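Local structure of lactate racemase (Thermoanaerobacterium thermosaccharolyticum, 2YJG) at residues Glu172-Ala177 against Gly182-Leu187; Ile236-Ile241 against Lys257-Gly262. The protein catalyses the interconversion of the D- and L-isomers of lactate as a homodimeric, nickel-dependent enzyme, here crystallised as the apoprotein. All coordinates share one frame; numbering follows the deposited sequence.

How the interactions relate
Following the chain from its N terminus, interaction 1 comes first: Glu172-Ala177 meets Gly182-Leu187, closing a short loop of four residues that contains strand 178-179. Interaction 2 then joins Ile236-Ile241 to Lys257-Gly262 and closes a longer loop of fifteen residues, which includes strand 247-253. The two lie in series, neither nesting nor crossing, yet their centres are only about 11 Å apart. They touch where Gly182 CA lies 3.9 Å from Ile236 CD1 and where the Arg183 side chain meets His259. The 182-187 loop, with the lysine that by similarity binds the cofactor covalently, is thus set against the mixed sheet and helix 257-270.

Interaction 1 (Glu172-Ala177 against Gly182-Leu187); sequences EPHFFA and GRKSIL. With EDO (1,2-ethanediol), chain F.
Ala177 and the side chains of Arg183 and Lys184 bury most of this contact, which joins the small antiparallel hairpin of strands 173-174 and 178-179 to the 3-10 turn 183-185 that follows it. Ala177 sits in the hairpin turn, and its CB lies 4.3 Å from Lys184 CD, alongside the lysine chain. That chain bends at chi3 (81°), and NZ ends beside the imidazole of His174, 3.7 Å from CE1, with the two side chains crossing at about a right angle. By similarity, Lys184 is the residue that carries the nickel-pincer nucleotide and His174 a proton donor/acceptor, so the contact brings together two parts of the probable active site; Lys298 and His200 lie close by. In this apoprotein, Lys184 NZ instead donates a hydrogen bond of 2.7 Å to O1 of a 1,2-ethanediol molecule, whose C2 lies at the edge of the His174 ring. The first torsion of His174 (CG anti to the backbone N, chi1 178°) sets NE2 3.4 Å above the centre of the Phe176 ring, and Phe175 CD1 lies over one imidazole face, near its rim. An alanine in place of His174 removes the imidazole, and would probably open a gap over the Phe176 ring and beside Lys184 NZ, leaving the site without its putative proton donor/acceptor. Arg183, the residue before the lysine, has its guanidinium already engaged elsewhere: NH1 bonds to the carbonyls of Phe179 and Gly181, and NE is hydrogen-bonded to His221 ND1. These partners fix the rotation of the flat group, which presents its edge to the hairpin turn, where NH2 comes 2.9 Å from Ala177 O in the guanidinium plane.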
# COMPACT_ATOMS: atom_id res chain seq x y z
N GLU A 172 28.20 -0.89 -1.06
CA GLU A 172 28.96 0.37 -1.08
C GLU A 172 29.87 0.28 0.16
O GLU A 172 29.64 -0.57 1.04
CB GLU A 172 28.07 1.61 -0.99
CG GLU A 172 27.40 1.77 0.41
CD GLU A 172 26.42 2.95 0.50
OE1 GLU A 172 26.13 3.59 -0.55
OE2 GLU A 172 25.94 3.18 1.64
N PRO A 173 30.85 1.17 0.29
CA PRO A 173 31.74 1.02 1.43
C PRO A 173 30.99 1.32 2.70
O PRO A 173 30.03 2.06 2.67
CB PRO A 173 32.78 2.11 1.19
CG PRO A 173 32.78 2.29 -0.32
CD PRO A 173 31.38 2.14 -0.68
N HIS A 174 31.45 0.78 3.81
CA HIS A 174 30.87 1.09 5.12
C HIS A 174 31.98 1.21 6.14
O HIS A 174 32.87 0.31 6.24
CB HIS A 174 29.83 0.03 5.51
CG HIS A 174 29.23 0.26 6.85
ND1 HIS A 174 27.95 0.72 7.06
CD2 HIS A 174 29.79 0.10 8.08
CE1 HIS A 174 27.75 0.83 8.37
NE2 HIS A 174 28.85 0.46 9.00
N PHE A 175 31.94 2.28 6.91
CA PHE A 175 33.08 2.69 7.71
C PHE A 175 33.45 1.78 8.91
O PHE A 175 34.54 1.96 9.49
CB PHE A 175 32.97 4.13 8.15
CG PHE A 175 31.91 4.44 9.22
CD1 PHE A 175 30.66 3.82 9.21
CD2 PHE A 175 32.16 5.41 10.17
CE1 PHE A 175 29.75 4.13 10.16
CE2 PHE A 175 31.21 5.74 11.13
CZ PHE A 175 29.97 5.10 11.06
N PHE A 176 32.58 0.85 9.29
CA PHE A 176 33.04 -0.22 10.23
C PHE A 176 32.69 -1.65 9.87
O PHE A 176 33.33 -2.53 10.37
CB PHE A 176 32.67 0.09 11.70
CG PHE A 176 31.22 0.27 11.95
CD1 PHE A 176 30.40 -0.82 12.20
CD2 PHE A 176 30.67 1.56 12.06
CE1 PHE A 176 29.05 -0.67 12.48
CE2 PHE A 176 29.31 1.73 12.36
CZ PHE A 176 28.49 0.63 12.56
N ALA A 177 31.66 -1.89 9.06
CA ALA A 177 31.37 -3.22 8.54
C ALA A 177 32.08 -3.53 7.22
O ALA A 177 31.91 -4.60 6.67
CB ALA A 177 29.85 -3.40 8.32
N GLY A 182 24.99 -8.19 1.24
CA GLY A 182 25.18 -9.62 1.50
C GLY A 182 24.55 -9.94 2.85
O GLY A 182 23.37 -9.58 3.10
N ARG A 183 25.36 -10.51 3.73
CA ARG A 183 25.01 -10.91 5.09
C ARG A 183 24.30 -9.90 5.96
O ARG A 183 23.66 -10.25 6.88
CB ARG A 183 26.27 -11.43 5.83
CG ARG A 183 27.27 -10.36 6.24
CD ARG A 183 27.82 -9.44 5.10
NE ARG A 183 28.90 -8.54 5.50
CZ ARG A 183 28.98 -7.25 5.21
NH1 ARG A 183 28.12 -6.63 4.45
NH2 ARG A 183 30.00 -6.58 5.64
N LYS A 184 24.45 -8.63 5.67
CA LYS A 184 23.75 -7.59 6.46
C LYS A 184 22.23 -7.63 6.38
O LYS A 184 21.52 -7.03 7.23
CB LYS A 184 24.27 -6.17 6.12
CG LYS A 184 25.49 -5.79 6.91
CD LYS A 184 25.86 -4.29 6.88
CE LYS A 184 25.03 -3.49 7.85
NZ LYS A 184 25.54 -2.11 7.87
N SER A 185 21.71 -8.29 5.36
CA SER A 185 20.27 -8.56 5.32
C SER A 185 19.82 -9.42 6.54
O SER A 185 18.65 -9.39 6.90
CB SER A 185 19.88 -9.23 4.00
OG SER A 185 20.12 -8.34 2.91
N ILE A 186 20.73 -10.21 7.11
CA ILE A 186 20.42 -11.02 8.27
C ILE A 186 20.74 -10.29 9.56
O ILE A 186 19.85 -10.09 10.36
CB ILE A 186 21.12 -12.37 8.26
CG1 ILE A 186 20.92 -13.06 6.91
CG2 ILE A 186 20.74 -13.19 9.52
CD1 ILE A 186 19.45 -13.49 6.57
N LEU A 187 22.00 -9.88 9.74
CA LEU A 187 22.40 -9.17 10.94
C LEU A 187 23.12 -7.89 10.46
O LEU A 187 24.18 -7.98 9.87
CB LEU A 187 23.32 -10.05 11.78
CG LEU A 187 23.92 -9.51 13.08
CD1 LEU A 187 22.85 -9.17 14.10
CD2 LEU A 187 25.01 -10.45 13.67
C1 EDO F . 23.94 0.53 10.18
O1 EDO F . 24.05 -0.79 9.63
C2 EDO F . 25.18 0.89 10.95
O2 EDO F . 24.79 1.30 12.27

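Interaction 2 (Ile236-Ile241 against Lys257-Gly262); sequences ILNVVI and KAHLKG
Ile236 lays its delta methyl against the first turn of helix 257-270: CD1 is 3.8 Å from the backbone N of His259 and 3.9 Å from His259 CB. Its CG1 meets the methyl of Ala258, with CB 4.1 Å away. A chi1 of 75° places CG1 between the backbone N and the carbonyl carbon, which turns the CG1-CD1 arm onto Ala258 and His259. This is alpha/beta layer packing, with helix 257-270 lying over one side of the mixed sheet; the axes of 236-241 and 257-262 approach to 8.8 Å and run nearly parallel, at 10°. Strand alternation sorts the side chains: Ile236, Asn238 and Val240 point to this helix, whereas Leu237 turns to helices 39-48 and 79-91. On the helix, Gly262 brings side-chain-free backbone toward the strand near Val240. In the middle, the amide of Asn238 meets the imidazole of His259 near the ring plane, with the two flat groups almost perpendicular (89°). The His259 side chain also touches Arg183, and lies about 7 Å from the side chain of Lys184. The buried contact is thus aliphatic at Ile236 and Ala258 and polar at Asn238 and His259: van der Waals packing holds one end, while the amide and imidazole bring polar groups into the interior beside the 182-187 loop.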
# COMPACT_ATOMS: atom_id res chain seq x y z
N ILE A 236 21.54 -14.46 -2.93
CA ILE A 236 21.41 -13.00 -2.91
C ILE A 236 21.44 -12.38 -4.33
O ILE A 236 21.95 -13.01 -5.31
CB ILE A 236 22.47 -12.36 -2.00
CG1 ILE A 236 23.86 -12.37 -2.68
CG2 ILE A 236 22.46 -13.02 -0.57
CD1 ILE A 236 24.92 -11.48 -1.92
N LEU A 237 20.86 -11.19 -4.45
CA LEU A 237 21.04 -10.33 -5.65
C LEU A 237 21.45 -9.04 -5.00
O LEU A 237 20.70 -8.48 -4.20
CB LEU A 237 19.75 -10.16 -6.45
CG LEU A 237 19.78 -8.98 -7.43
CD1 LEU A 237 20.80 -9.25 -8.53
CD2 LEU A 237 18.44 -8.58 -8.00
N ASN A 238 22.67 -8.61 -5.25
CA ASN A 238 23.12 -7.28 -4.75
C ASN A 238 23.53 -6.39 -5.93
O ASN A 238 24.28 -6.83 -6.78
CB ASN A 238 24.31 -7.41 -3.81
CG ASN A 238 23.95 -7.80 -2.40
OD1 ASN A 238 22.81 -8.14 -2.05
ND2 ASN A 238 24.96 -7.79 -1.58
N VAL A 239 23.06 -5.15 -5.95
CA VAL A 239 23.38 -4.20 -6.97
C VAL A 239 24.44 -3.21 -6.48
O VAL A 239 24.72 -3.08 -5.29
CB VAL A 239 22.15 -3.45 -7.50
CG1 VAL A 239 21.20 -4.38 -8.31
CG2 VAL A 239 21.38 -2.71 -6.40
N VAL A 240 25.08 -2.59 -7.45
CA VAL A 240 25.96 -1.47 -7.23
C VAL A 240 25.29 -0.34 -7.99
O VAL A 240 24.92 -0.49 -9.14
CB VAL A 240 27.34 -1.73 -7.70
CG1 VAL A 240 28.16 -0.45 -7.53
CG2 VAL A 240 27.97 -2.92 -6.91
N ILE A 241 25.15 0.79 -7.33
CA ILE A 241 24.39 1.88 -7.89
C ILE A 241 25.26 3.16 -7.89
O ILE A 241 26.17 3.29 -7.07
CB ILE A 241 23.03 2.09 -7.14
CG1 ILE A 241 23.25 2.46 -5.66
CG2 ILE A 241 22.13 0.85 -7.20
CD1 ILE A 241 21.94 2.97 -4.82
N LYS A 257 30.02 -15.59 -1.65
CA LYS A 257 30.87 -15.46 -2.82
C LYS A 257 30.38 -14.36 -3.76
O LYS A 257 31.20 -13.68 -4.37
CB LYS A 257 31.00 -16.81 -3.55
CG LYS A 257 31.75 -17.86 -2.72
CD LYS A 257 31.75 -19.25 -3.41
CE LYS A 257 32.35 -20.38 -2.56
NZ LYS A 257 31.67 -20.42 -1.26
N ALA A 258 29.05 -14.22 -3.96
CA ALA A 258 28.51 -13.18 -4.82
C ALA A 258 28.75 -11.79 -4.22
O ALA A 258 29.08 -10.89 -4.96
CB ALA A 258 27.01 -13.37 -5.15
N HIS A 259 28.61 -11.66 -2.90
CA HIS A 259 28.86 -10.42 -2.16
C HIS A 259 30.30 -10.02 -2.32
O HIS A 259 30.60 -8.87 -2.65
CB HIS A 259 28.52 -10.58 -0.69
CG HIS A 259 28.81 -9.35 0.14
ND1 HIS A 259 28.16 -8.12 -0.03
CD2 HIS A 259 29.66 -9.17 1.18
CE1 HIS A 259 28.62 -7.26 0.85
NE2 HIS A 259 29.53 -7.87 1.60
N LEU A 260 31.22 -10.99 -2.17
CA LEU A 260 32.64 -10.67 -2.33
C LEU A 260 33.01 -10.20 -3.73
O LEU A 260 33.82 -9.24 -3.90
CB LEU A 260 33.50 -11.85 -1.87
CG LEU A 260 33.51 -12.23 -0.40
CD1 LEU A 260 34.46 -13.44 -0.11
CD2 LEU A 260 33.96 -11.05 0.53
N LYS A 261 32.45 -10.83 -4.77
CA LYS A 261 32.71 -10.37 -6.14
C LYS A 261 32.22 -8.93 -6.32
O LYS A 261 32.89 -8.10 -6.92
CB LYS A 261 32.08 -11.35 -7.16
CG LYS A 261 32.31 -10.99 -8.59
CD LYS A 261 33.81 -10.92 -9.00
CE LYS A 261 34.07 -9.66 -9.92
NZ LYS A 261 34.18 -8.33 -9.18
N GLY A 262 31.09 -8.60 -5.71
CA GLY A 262 30.62 -7.22 -5.72
C GLY A 262 31.52 -6.26 -4.95
O GLY A 262 31.80 -5.12 -5.41